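Local coordinates for protein probable thiol peroxidase (Aquifex aeolicus, PDB 2YZH) that probably reduces hydrogen peroxide and organic hydroperoxides to water and alcohols at the expense of thioredoxin, protecting the cell against oxidative stress, at residues V7-N12 / P152-E157; T15-E20 / D115-G120; V31-D36 / S109-R114. One frame throughout, in Å; residues are numbered along the deposited sequence.

Interaction 1: V7-N12 / P152-E157; sequences VNLKGN and PEITEE
E153 reaches to the type I' turn L9-N12 of the N-terminal beta hairpin, and its carboxylate accepts hydrogen bonds from the amides of two successive turn residues. K10 N meets OE2 at 2.7 Å on the syn lone pair; G11 N meets OE1 at 2.9 Å, also from the syn side but 27° out of the carboxylate plane. The chain of E153 is bent at chi2 (62°), which folds the carboxylate back to the hairpin. OE2 has a second amide donor, T155 N, on its anti lone pair, so three amide N-H groups grip the carboxylate tightly and fix its rotation. Next to this grip along the strand, N8 and E153 form a single beta bridge: N8 N binds P152 O, and I154 N binds N8 O at 2.8 Å.

The buried apolar side belongs to I154, whose CD1 lies 3.9 Å from L9 CB, while CG1 faces V7 CG2; P56, I123 and L128 also pack on I154, near the predicted peroxidatic C63. The solvent side is looser. There the extended K10 chain crosses T155 at about a right angle, and the one close approach of these side chains is K10 CG to T155 CG2, 4.0 Å.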
loop_
_atom_site.group_PDB
_atom_site.type_symbol
_atom_site.label_atom_id
_atom_site.label_comp_id
_atom_site.label_asym_id
_atom_site.label_seq_id
_atom_site.Cartn_x
_atom_site.Cartn_y
_atom_site.Cartn_z
ATOM N N VAL D 7 3.721 -4.815 -21.285
ATOM C CA VAL D 7 2.561 -4.714 -22.167
ATOM C C VAL D 7 2.651 -3.321 -22.756
ATOM O O VAL D 7 3.388 -2.477 -22.242
ATOM C CB VAL D 7 1.204 -4.823 -21.416
ATOM C CG1 VAL D 7 1.052 -6.202 -20.805
ATOM C CG2 VAL D 7 1.100 -3.737 -20.352
ATOM N N ASN D 8 1.925 -3.075 -23.840
ATOM C CA ASN D 8 1.936 -1.750 -24.437
ATOM C C ASN D 8 0.669 -0.998 -24.054
ATOM O O ASN D 8 -0.390 -1.602 -23.866
ATOM C CB ASN D 8 1.983 -1.821 -25.968
ATOM C CG ASN D 8 3.283 -2.376 -26.495
ATOM O OD1 ASN D 8 4.348 -2.165 -25.915
ATOM N ND2 ASN D 8 3.208 -3.073 -27.623
ATOM N N LEU D 9 0.792 0.315 -23.913
ATOM C CA LEU D 9 -0.360 1.169 -23.640
ATOM C C LEU D 9 -0.316 2.178 -24.778
ATOM O O LEU D 9 0.558 3.044 -24.817
ATOM C CB LEU D 9 -0.248 1.898 -22.299
ATOM C CG LEU D 9 -1.323 2.982 -22.112
ATOM C CD1 LEU D 9 -2.718 2.379 -22.318
ATOM C CD2 LEU D 9 -1.207 3.597 -20.719
ATOM N N LYS D 10 -1.248 2.047 -25.714
ATOM C CA LYS D 10 -1.289 2.927 -26.875
ATOM C C LYS D 10 0.044 2.879 -27.628
ATOM O O LYS D 10 0.577 3.906 -28.042
ATOM C CB LYS D 10 -1.629 4.359 -26.450
ATOM C CG LYS D 10 -3.020 4.472 -25.825
ATOM C CD LYS D 10 -3.371 5.887 -25.417
ATOM C CE LYS D 10 -4.765 5.940 -24.815
ATOM N NZ LYS D 10 -5.130 7.306 -24.355
ATOM N N GLY D 11 0.582 1.673 -27.786
ATOM C CA GLY D 11 1.831 1.500 -28.512
ATOM C C GLY D 11 3.126 1.645 -27.729
ATOM O O GLY D 11 4.182 1.218 -28.193
ATOM N N ASN D 12 3.049 2.239 -26.544
ATOM C CA ASN D 12 4.228 2.455 -25.710
ATOM C C ASN D 12 4.374 1.378 -24.641
ATOM O O ASN D 12 3.435 1.085 -23.912
ATOM C CB ASN D 12 4.138 3.831 -25.054
ATOM C CG ASN D 12 4.069 4.952 -26.072
ATOM O OD1 ASN D 12 3.457 5.989 -25.830
ATOM N ND2 ASN D 12 4.705 4.748 -27.215
ATOM N N PRO D 152 -1.405 -8.185 -25.163
ATOM C CA PRO D 152 -0.210 -7.380 -25.442
ATOM C C PRO D 152 -0.352 -5.861 -25.466
ATOM O O PRO D 152 0.636 -5.143 -25.314
ATOM C CB PRO D 152 0.278 -7.941 -26.778
ATOM C CG PRO D 152 -1.010 -8.332 -27.453
ATOM C CD PRO D 152 -1.777 -9.001 -26.334
ATOM N N GLU D 153 -1.571 -5.377 -25.669
ATOM C CA GLU D 153 -1.832 -3.940 -25.709
ATOM C C GLU D 153 -3.072 -3.694 -24.871
ATOM O O GLU D 153 -4.098 -4.328 -25.085
ATOM C CB GLU D 153 -2.070 -3.481 -27.155
ATOM C CG GLU D 153 -2.825 -2.156 -27.308
ATOM C CD GLU D 153 -2.099 -0.966 -26.703
ATOM O OE1 GLU D 153 -0.933 -0.719 -27.082
ATOM O OE2 GLU D 153 -2.701 -0.264 -25.858
ATOM N N ILE D 154 -2.976 -2.772 -23.919
ATOM C CA ILE D 154 -4.103 -2.466 -23.044
ATOM C C ILE D 154 -5.390 -2.066 -23.776
ATOM O O ILE D 154 -6.481 -2.445 -23.348
ATOM C CB ILE D 154 -3.723 -1.365 -22.030
ATOM C CG1 ILE D 154 -2.635 -1.895 -21.089
ATOM C CG2 ILE D 154 -4.948 -0.945 -21.220
ATOM C CD1 ILE D 154 -2.002 -0.838 -20.213
ATOM N N THR D 155 -5.282 -1.325 -24.877
ATOM C CA THR D 155 -6.486 -0.910 -25.605
ATOM C C THR D 155 -7.146 -2.023 -26.414
ATOM O O THR D 155 -8.253 -1.843 -26.914
ATOM C CB THR D 155 -6.219 0.258 -26.587
ATOM O OG1 THR D 155 -5.291 -0.161 -27.593
ATOM C CG2 THR D 155 -5.676 1.471 -25.850
ATOM N N GLU D 156 -6.478 -3.164 -26.550
ATOM C CA GLU D 156 -7.038 -4.268 -27.321
ATOM C C GLU D 156 -7.852 -5.235 -26.464
ATOM O O GLU D 156 -7.620 -5.372 -25.261
ATOM C CB GLU D 156 -5.912 -5.024 -28.050
ATOM C CG GLU D 156 -5.197 -4.158 -29.082
ATOM C CD GLU D 156 -3.986 -4.818 -29.725
ATOM O OE1 GLU D 156 -3.607 -5.940 -29.328
ATOM O OE2 GLU D 156 -3.403 -4.196 -30.638
ATOM N N GLU D 157 -8.817 -5.897 -27.096
ATOM C CA GLU D 157 -9.657 -6.869 -26.405
ATOM C C GLU D 157 -8.917 -8.201 -26.402
ATOM O O GLU D 157 -8.036 -8.429 -27.231
ATOM C CB GLU D 157 -11.005 -7.008 -27.122
ATOM C CG GLU D 157 -11.880 -5.765 -27.038
ATOM C CD GLU D 157 -13.148 -5.887 -27.866
ATOM O OE1 GLU D 157 -13.889 -6.874 -27.674
ATOM O OE2 GLU D 157 -13.402 -4.996 -28.707
#

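Interaction 2: T15-E20 / D115-G120; sequences TLVGPE and DMEKYG. With SO4 (sulfate ion), chain H.
With CG1 of V17 (chi1 174°) and CG of E117 (chi1 178°) each trans to its own backbone N, the two meet at 3.8 Å. This joins the loop that follows the N-terminal hairpin to the short 3-10 helix 115-119 of the thioredoxin-like peroxiredoxin fold. E117 stays extended beyond CG, so its carboxylate passes along the valine methyl, with OE2 3.7 Å from V17 CG1, and continues to a salt bridge with K129 of the second subunit. The same lysine donates to G18 O, tying both segments to that neighbour.

No direct hydrogen bond joins the segments; a water links their backbones, donating to V17 O at 2.7 Å and to E117 O. G120 follows the 3-10 helix with positive phi (71°), and its CA approaches two carbonyl oxygens: 3.4 Å from V17 O in a CA-H...O contact, and 3.1 Å from P19 O. L16 CD1 also approaches G120 O.

P19, preceded by a cis peptide bond, sets its ring along the 3-10 helix, CD toward E117 O and CG toward K118 O. The CB of K118 points away from this loop; its NZ bridges D115 OD1 within the helix, approaching from above the carboxylate plane, and also pairs with D115 of the third subunit. A sulfate, probably from the crystallisation liquor, sits where the loop meets the second subunit, held by R5 NH2, by G126 N of that subunit and by E20 N, which donates to sulfate O2 at 3.0 Å.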
loop_
_atom_site.group_PDB
_atom_site.type_symbol
_atom_site.label_atom_id
_atom_site.label_comp_id
_atom_site.label_asym_id
_atom_site.label_seq_id
_atom_site.Cartn_x
_atom_site.Cartn_y
_atom_site.Cartn_z
ATOM N N THR D 15 6.220 -1.443 -18.070
ATOM C CA THR D 15 6.559 -2.616 -17.294
ATOM C C THR D 15 5.504 -2.940 -16.249
ATOM O O THR D 15 4.802 -2.053 -15.750
ATOM C CB THR D 15 7.912 -2.427 -16.602
ATOM O OG1 THR D 15 7.921 -1.165 -15.922
ATOM C CG2 THR D 15 9.036 -2.453 -17.627
ATOM N N LEU D 16 5.394 -4.226 -15.944
ATOM C CA LEU D 16 4.457 -4.717 -14.946
ATOM C C LEU D 16 5.260 -5.057 -13.704
ATOM O O LEU D 16 6.458 -5.333 -13.783
ATOM C CB LEU D 16 3.757 -5.983 -15.447
ATOM C CG LEU D 16 2.959 -5.843 -16.745
ATOM C CD1 LEU D 16 2.418 -7.205 -17.161
ATOM C CD2 LEU D 16 1.837 -4.836 -16.544
ATOM N N VAL D 17 4.604 -5.017 -12.554
ATOM C CA VAL D 17 5.249 -5.359 -11.293
ATOM C C VAL D 17 5.254 -6.890 -11.201
ATOM O O VAL D 17 4.284 -7.538 -11.595
ATOM C CB VAL D 17 4.452 -4.756 -10.112
ATOM C CG1 VAL D 17 5.030 -5.220 -8.783
ATOM C CG2 VAL D 17 4.472 -3.234 -10.206
ATOM N N GLY D 18 6.349 -7.468 -10.713
ATOM C CA GLY D 18 6.423 -8.916 -10.585
ATOM C C GLY D 18 5.555 -9.414 -9.438
ATOM O O GLY D 18 4.932 -8.607 -8.746
ATOM N N PRO D 19 5.491 -10.735 -9.203
ATOM C CA PRO D 19 6.177 -11.802 -9.937
ATOM C C PRO D 19 5.394 -12.227 -11.174
ATOM O O PRO D 19 4.180 -12.034 -11.249
ATOM C CB PRO D 19 6.236 -12.923 -8.913
ATOM C CG PRO D 19 4.891 -12.789 -8.251
ATOM C CD PRO D 19 4.809 -11.285 -8.015
ATOM N N GLU D 20 6.091 -12.809 -12.142
ATOM C CA GLU D 20 5.433 -13.278 -13.351
ATOM C C GLU D 20 4.941 -14.696 -13.074
ATOM O O GLU D 20 5.702 -15.539 -12.612
ATOM C CB GLU D 20 6.416 -13.297 -14.525
ATOM C CG GLU D 20 5.750 -13.550 -15.865
ATOM C CD GLU D 20 6.741 -13.788 -16.988
ATOM O OE1 GLU D 20 6.322 -13.749 -18.162
ATOM O OE2 GLU D 20 7.933 -14.024 -16.700
ATOM N N ASP D 115 -4.366 -7.276 -4.103
ATOM C CA ASP D 115 -3.774 -8.608 -4.136
ATOM C C ASP D 115 -3.428 -9.075 -5.542
ATOM O O ASP D 115 -2.604 -9.968 -5.702
ATOM C CB ASP D 115 -4.710 -9.638 -3.492
ATOM C CG ASP D 115 -4.599 -9.655 -1.976
ATOM O OD1 ASP D 115 -3.468 -9.514 -1.467
ATOM O OD2 ASP D 115 -5.633 -9.829 -1.299
ATOM N N MET D 116 -4.041 -8.485 -6.566
ATOM C CA MET D 116 -3.737 -8.931 -7.917
ATOM C C MET D 116 -2.292 -8.638 -8.317
ATOM O O MET D 116 -1.839 -9.069 -9.376
ATOM C CB MET D 116 -4.728 -8.341 -8.928
ATOM C CG MET D 116 -6.153 -8.878 -8.748
ATOM S SD MET D 116 -6.234 -10.702 -8.571
ATOM C CE MET D 116 -5.895 -11.254 -10.259
ATOM N N GLU D 117 -1.568 -7.901 -7.476
ATOM C CA GLU D 117 -0.157 -7.642 -7.753
ATOM C C GLU D 117 0.520 -9.013 -7.737
ATOM O O GLU D 117 1.537 -9.237 -8.407
ATOM C CB GLU D 117 0.478 -6.775 -6.652
ATOM C CG GLU D 117 1.975 -6.520 -6.874
ATOM C CD GLU D 117 2.652 -5.819 -5.706
ATOM O OE1 GLU D 117 2.009 -4.963 -5.064
ATOM O OE2 GLU D 117 3.839 -6.113 -5.440
ATOM N N LYS D 118 -0.054 -9.934 -6.964
ATOM C CA LYS D 118 0.501 -11.280 -6.840
ATOM C C LYS D 118 0.359 -12.096 -8.118
ATOM O O LYS D 118 0.939 -13.177 -8.237
ATOM C CB LYS D 118 -0.157 -12.017 -5.665
ATOM C CG LYS D 118 0.190 -11.403 -4.309
ATOM C CD LYS D 118 -0.717 -11.920 -3.207
ATOM C CE LYS D 118 -0.404 -11.221 -1.890
ATOM N NZ LYS D 118 -1.455 -11.479 -0.868
ATOM N N TYR D 119 -0.407 -11.575 -9.072
ATOM C CA TYR D 119 -0.607 -12.252 -10.345
ATOM C C TYR D 119 0.250 -11.633 -11.443
ATOM O O TYR D 119 0.164 -12.027 -12.608
ATOM C CB TYR D 119 -2.087 -12.217 -10.752
ATOM C CG TYR D 119 -2.930 -13.302 -10.102
ATOM C CD1 TYR D 119 -3.266 -13.244 -8.751
ATOM C CD2 TYR D 119 -3.381 -14.395 -10.845
ATOM C CE1 TYR D 119 -4.033 -14.251 -8.154
ATOM C CE2 TYR D 119 -4.144 -15.403 -10.257
ATOM C CZ TYR D 119 -4.467 -15.325 -8.914
ATOM O OH TYR D 119 -5.214 -16.330 -8.335
ATOM N N GLY D 120 1.072 -10.657 -11.067
ATOM C CA GLY D 120 1.948 -10.013 -12.028
ATOM C C GLY D 120 1.272 -9.114 -13.048
ATOM O O GLY D 120 1.828 -8.874 -14.120
HETATM S S SO4 H . 9.851 -12.417 -10.222
HETATM O O1 SO4 H . 9.823 -13.173 -8.955
HETATM O O2 SO4 H . 8.945 -13.047 -11.197
HETATM O O3 SO4 H . 9.429 -11.022 -9.971
HETATM O O4 SO4 H . 11.223 -12.426 -10.768
HETATM O O HOH W 1 1.852 -7.343 -10.416
#

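Interaction 3: V31-D36 / S109-R114; sequences VVVTKD and SDFRYR
V33 and S109 are paired by two backbone hydrogen bonds. V33 N donates to S109 O and S109 N donates back to V33 O, both at 2.8 Å. This is an antiparallel hydrogen-bonded pair at the end of strand 106-109, after which the chain leaves the sheet. The turn away is marked by S109 OG, which accepts from F111 N in an ST turn and also binds D88 O.

Water carries the polar link further along. One molecule donates to V31 O and to D110 OD1, both at 2.7 Å, and accepts from Y113 N, bridging the strand to the diverging loop. These contacts lie toward one edge of the mixed central sheet of the thioredoxin-like fold, where strand 30-34 runs between 106-109 and 39-42.

Apolar and flat-group contacts fill the space between the side chains. With CG2 anti to its carbonyl carbon, V33 places this methyl over one face of the R112 guanidinium, 3.7 Å from NH1, and obliquely against the F111 ring, 4.0 Å from CE2. R112 in turn spreads its aliphatic part between two rings, CB over the centre of F111 and CG over the centre of Y113, 3.6 Å above the latter. Y113 turns its edge to the strand: V31 O lies in the ring plane beside CD2, and V31 CG1 touches CE2 at 3.8 Å.

The polar ends of R112 and Y113 are paired outside the two segments. R112 NH1 forms a salt bridge with E39, while R112 NH2 donates to A127 O and K129 O of the fourth subunit, whose K129 NZ also bonds Y113 OH.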
loop_
_atom_site.group_PDB
_atom_site.type_symbol
_atom_site.label_atom_id
_atom_site.label_comp_id
_atom_site.label_asym_id
_atom_site.label_seq_id
_atom_site.Cartn_x
_atom_site.Cartn_y
_atom_site.Cartn_z
ATOM N N VAL D 31 -8.122 -11.248 -1.962
ATOM C CA VAL D 31 -9.299 -10.865 -1.200
ATOM C C VAL D 31 -9.869 -9.619 -1.859
ATOM O O VAL D 31 -9.319 -8.523 -1.716
ATOM C CB VAL D 31 -8.931 -10.553 0.258
ATOM C CG1 VAL D 31 -10.185 -10.165 1.034
ATOM C CG2 VAL D 31 -8.260 -11.770 0.889
ATOM N N VAL D 32 -10.965 -9.799 -2.591
ATOM C CA VAL D 32 -11.598 -8.703 -3.309
ATOM C C VAL D 32 -12.965 -8.338 -2.724
ATOM O O VAL D 32 -13.540 -9.090 -1.930
ATOM C CB VAL D 32 -11.722 -9.053 -4.820
ATOM C CG1 VAL D 32 -10.330 -9.131 -5.447
ATOM C CG2 VAL D 32 -12.441 -10.391 -4.997
ATOM N N VAL D 33 -13.479 -7.179 -3.120
ATOM C CA VAL D 33 -14.754 -6.691 -2.601
ATOM C C VAL D 33 -15.827 -6.633 -3.686
ATOM O O VAL D 33 -15.625 -6.000 -4.728
ATOM C CB VAL D 33 -14.572 -5.277 -1.980
ATOM C CG1 VAL D 33 -15.871 -4.816 -1.321
ATOM C CG2 VAL D 33 -13.442 -5.295 -0.953
ATOM N N THR D 34 -16.961 -7.294 -3.446
ATOM C CA THR D 34 -18.061 -7.305 -4.415
ATOM C C THR D 34 -18.927 -6.048 -4.295
ATOM O O THR D 34 -18.767 -5.267 -3.359
ATOM C CB THR D 34 -18.937 -8.576 -4.265
ATOM O OG1 THR D 34 -19.335 -8.736 -2.901
ATOM C CG2 THR D 34 -18.159 -9.806 -4.695
ATOM N N LYS D 35 -19.846 -5.858 -5.236
ATOM C CA LYS D 35 -20.684 -4.659 -5.248
ATOM C C LYS D 35 -21.536 -4.422 -4.005
ATOM O O LYS D 35 -22.011 -3.310 -3.782
ATOM C CB LYS D 35 -21.569 -4.647 -6.501
ATOM C CG LYS D 35 -22.499 -5.834 -6.633
ATOM C CD LYS D 35 -23.218 -5.807 -7.976
ATOM C CE LYS D 35 -24.167 -6.983 -8.114
ATOM N NZ LYS D 35 -25.213 -6.959 -7.059
ATOM N N ASP D 36 -21.732 -5.454 -3.195
ATOM C CA ASP D 36 -22.512 -5.309 -1.971
ATOM C C ASP D 36 -21.576 -5.056 -0.787
ATOM O O ASP D 36 -21.990 -5.105 0.373
ATOM C CB ASP D 36 -23.350 -6.570 -1.728
ATOM C CG ASP D 36 -22.514 -7.837 -1.714
ATOM O OD1 ASP D 36 -21.290 -7.746 -1.941
ATOM O OD2 ASP D 36 -23.081 -8.926 -1.479
ATOM N N SER D 109 -13.792 -5.732 -6.789
ATOM C CA SER D 109 -12.754 -4.715 -6.698
ATOM C C SER D 109 -11.551 -5.147 -5.877
ATOM O O SER D 109 -11.693 -5.782 -4.831
ATOM C CB SER D 109 -13.337 -3.442 -6.087
ATOM O OG SER D 109 -12.325 -2.471 -5.896
ATOM N N ASP D 110 -10.367 -4.765 -6.343
ATOM C CA ASP D 110 -9.128 -5.110 -5.652
ATOM C C ASP D 110 -8.526 -3.870 -4.980
ATOM O O ASP D 110 -7.353 -3.853 -4.613
ATOM C CB ASP D 110 -8.138 -5.707 -6.662
ATOM C CG ASP D 110 -6.927 -6.324 -5.997
ATOM O OD1 ASP D 110 -7.076 -6.865 -4.881
ATOM O OD2 ASP D 110 -5.832 -6.288 -6.602
ATOM N N PHE D 111 -9.345 -2.840 -4.799
ATOM C CA PHE D 111 -8.872 -1.597 -4.201
ATOM C C PHE D 111 -8.343 -1.725 -2.780
ATOM O O PHE D 111 -7.418 -1.017 -2.395
ATOM C CB PHE D 111 -9.995 -0.541 -4.207
ATOM C CG PHE D 111 -10.831 -0.524 -2.941
ATOM C CD1 PHE D 111 -10.505 0.327 -1.886
ATOM C CD2 PHE D 111 -11.920 -1.382 -2.798
ATOM C CE1 PHE D 111 -11.251 0.328 -0.703
ATOM C CE2 PHE D 111 -12.677 -1.391 -1.618
ATOM C CZ PHE D 111 -12.342 -0.535 -0.569
ATOM N N ARG D 112 -8.916 -2.635 -2.004
ATOM C CA ARG D 112 -8.529 -2.737 -0.608
ATOM C C ARG D 112 -7.153 -3.294 -0.297
ATOM O O ARG D 112 -6.432 -2.722 0.520
ATOM C CB ARG D 112 -9.604 -3.513 0.161
ATOM C CG ARG D 112 -9.394 -3.566 1.665
ATOM C CD ARG D 112 -10.673 -4.043 2.347
ATOM N NE ARG D 112 -11.673 -2.977 2.397
ATOM C CZ ARG D 112 -12.978 -3.184 2.548
ATOM N NH1 ARG D 112 -13.448 -4.423 2.658
ATOM N NH2 ARG D 112 -13.814 -2.154 2.599
ATOM N N TYR D 113 -6.775 -4.383 -0.955
ATOM C CA TYR D 113 -5.488 -5.008 -0.686
ATOM C C TYR D 113 -4.577 -5.090 -1.904
ATOM O O TYR D 113 -3.391 -5.397 -1.777
ATOM C CB TYR D 113 -5.722 -6.411 -0.138
ATOM C CG TYR D 113 -6.503 -6.437 1.155
ATOM C CD1 TYR D 113 -5.954 -5.931 2.334
ATOM C CD2 TYR D 113 -7.783 -6.988 1.206
ATOM C CE1 TYR D 113 -6.667 -5.980 3.542
ATOM C CE2 TYR D 113 -8.498 -7.040 2.400
ATOM C CZ TYR D 113 -7.935 -6.537 3.559
ATOM O OH TYR D 113 -8.644 -6.597 4.738
ATOM N N ARG D 114 -5.140 -4.812 -3.074
ATOM C CA ARG D 114 -4.393 -4.871 -4.326
ATOM C C ARG D 114 -3.651 -6.197 -4.407
ATOM O O ARG D 114 -2.461 -6.251 -4.742
ATOM C CB ARG D 114 -3.405 -3.702 -4.434
ATOM C CG ARG D 114 -2.917 -3.467 -5.862
ATOM C CD ARG D 114 -2.131 -2.162 -6.002
ATOM N NE ARG D 114 -0.834 -2.223 -5.331
ATOM C CZ ARG D 114 0.037 -1.218 -5.307
ATOM N NH1 ARG D 114 -0.255 -0.074 -5.913
ATOM N NH2 ARG D 114 1.204 -1.358 -4.690
HETATM O O HOH W 2 -8.298 -6.158 -2.591
#

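How the interactions relate
The three contacts are nested along the chain: interaction 3 lies within the loop closed by interaction 2, which lies within that closed by interaction 1. Interactions 2 and 3 adjoin directly, since D110 OD2 and OD1 probably accept from M116 N and D115 N, each at 2.8 Å, coupling the ST-turn loop to the short 3-10 helix. Interaction 1 meets interaction 2 by packing, V7 CG1 to L16 CD1 at 4.0 Å, whereas interactions 1 and 3 stay about 14 Å apart at their nearest atoms. Interaction 1 alone approaches the predicted active site, the I154 side chain being about 7 Å from that of C63; the other two face neighbouring subunits, and both touch the third.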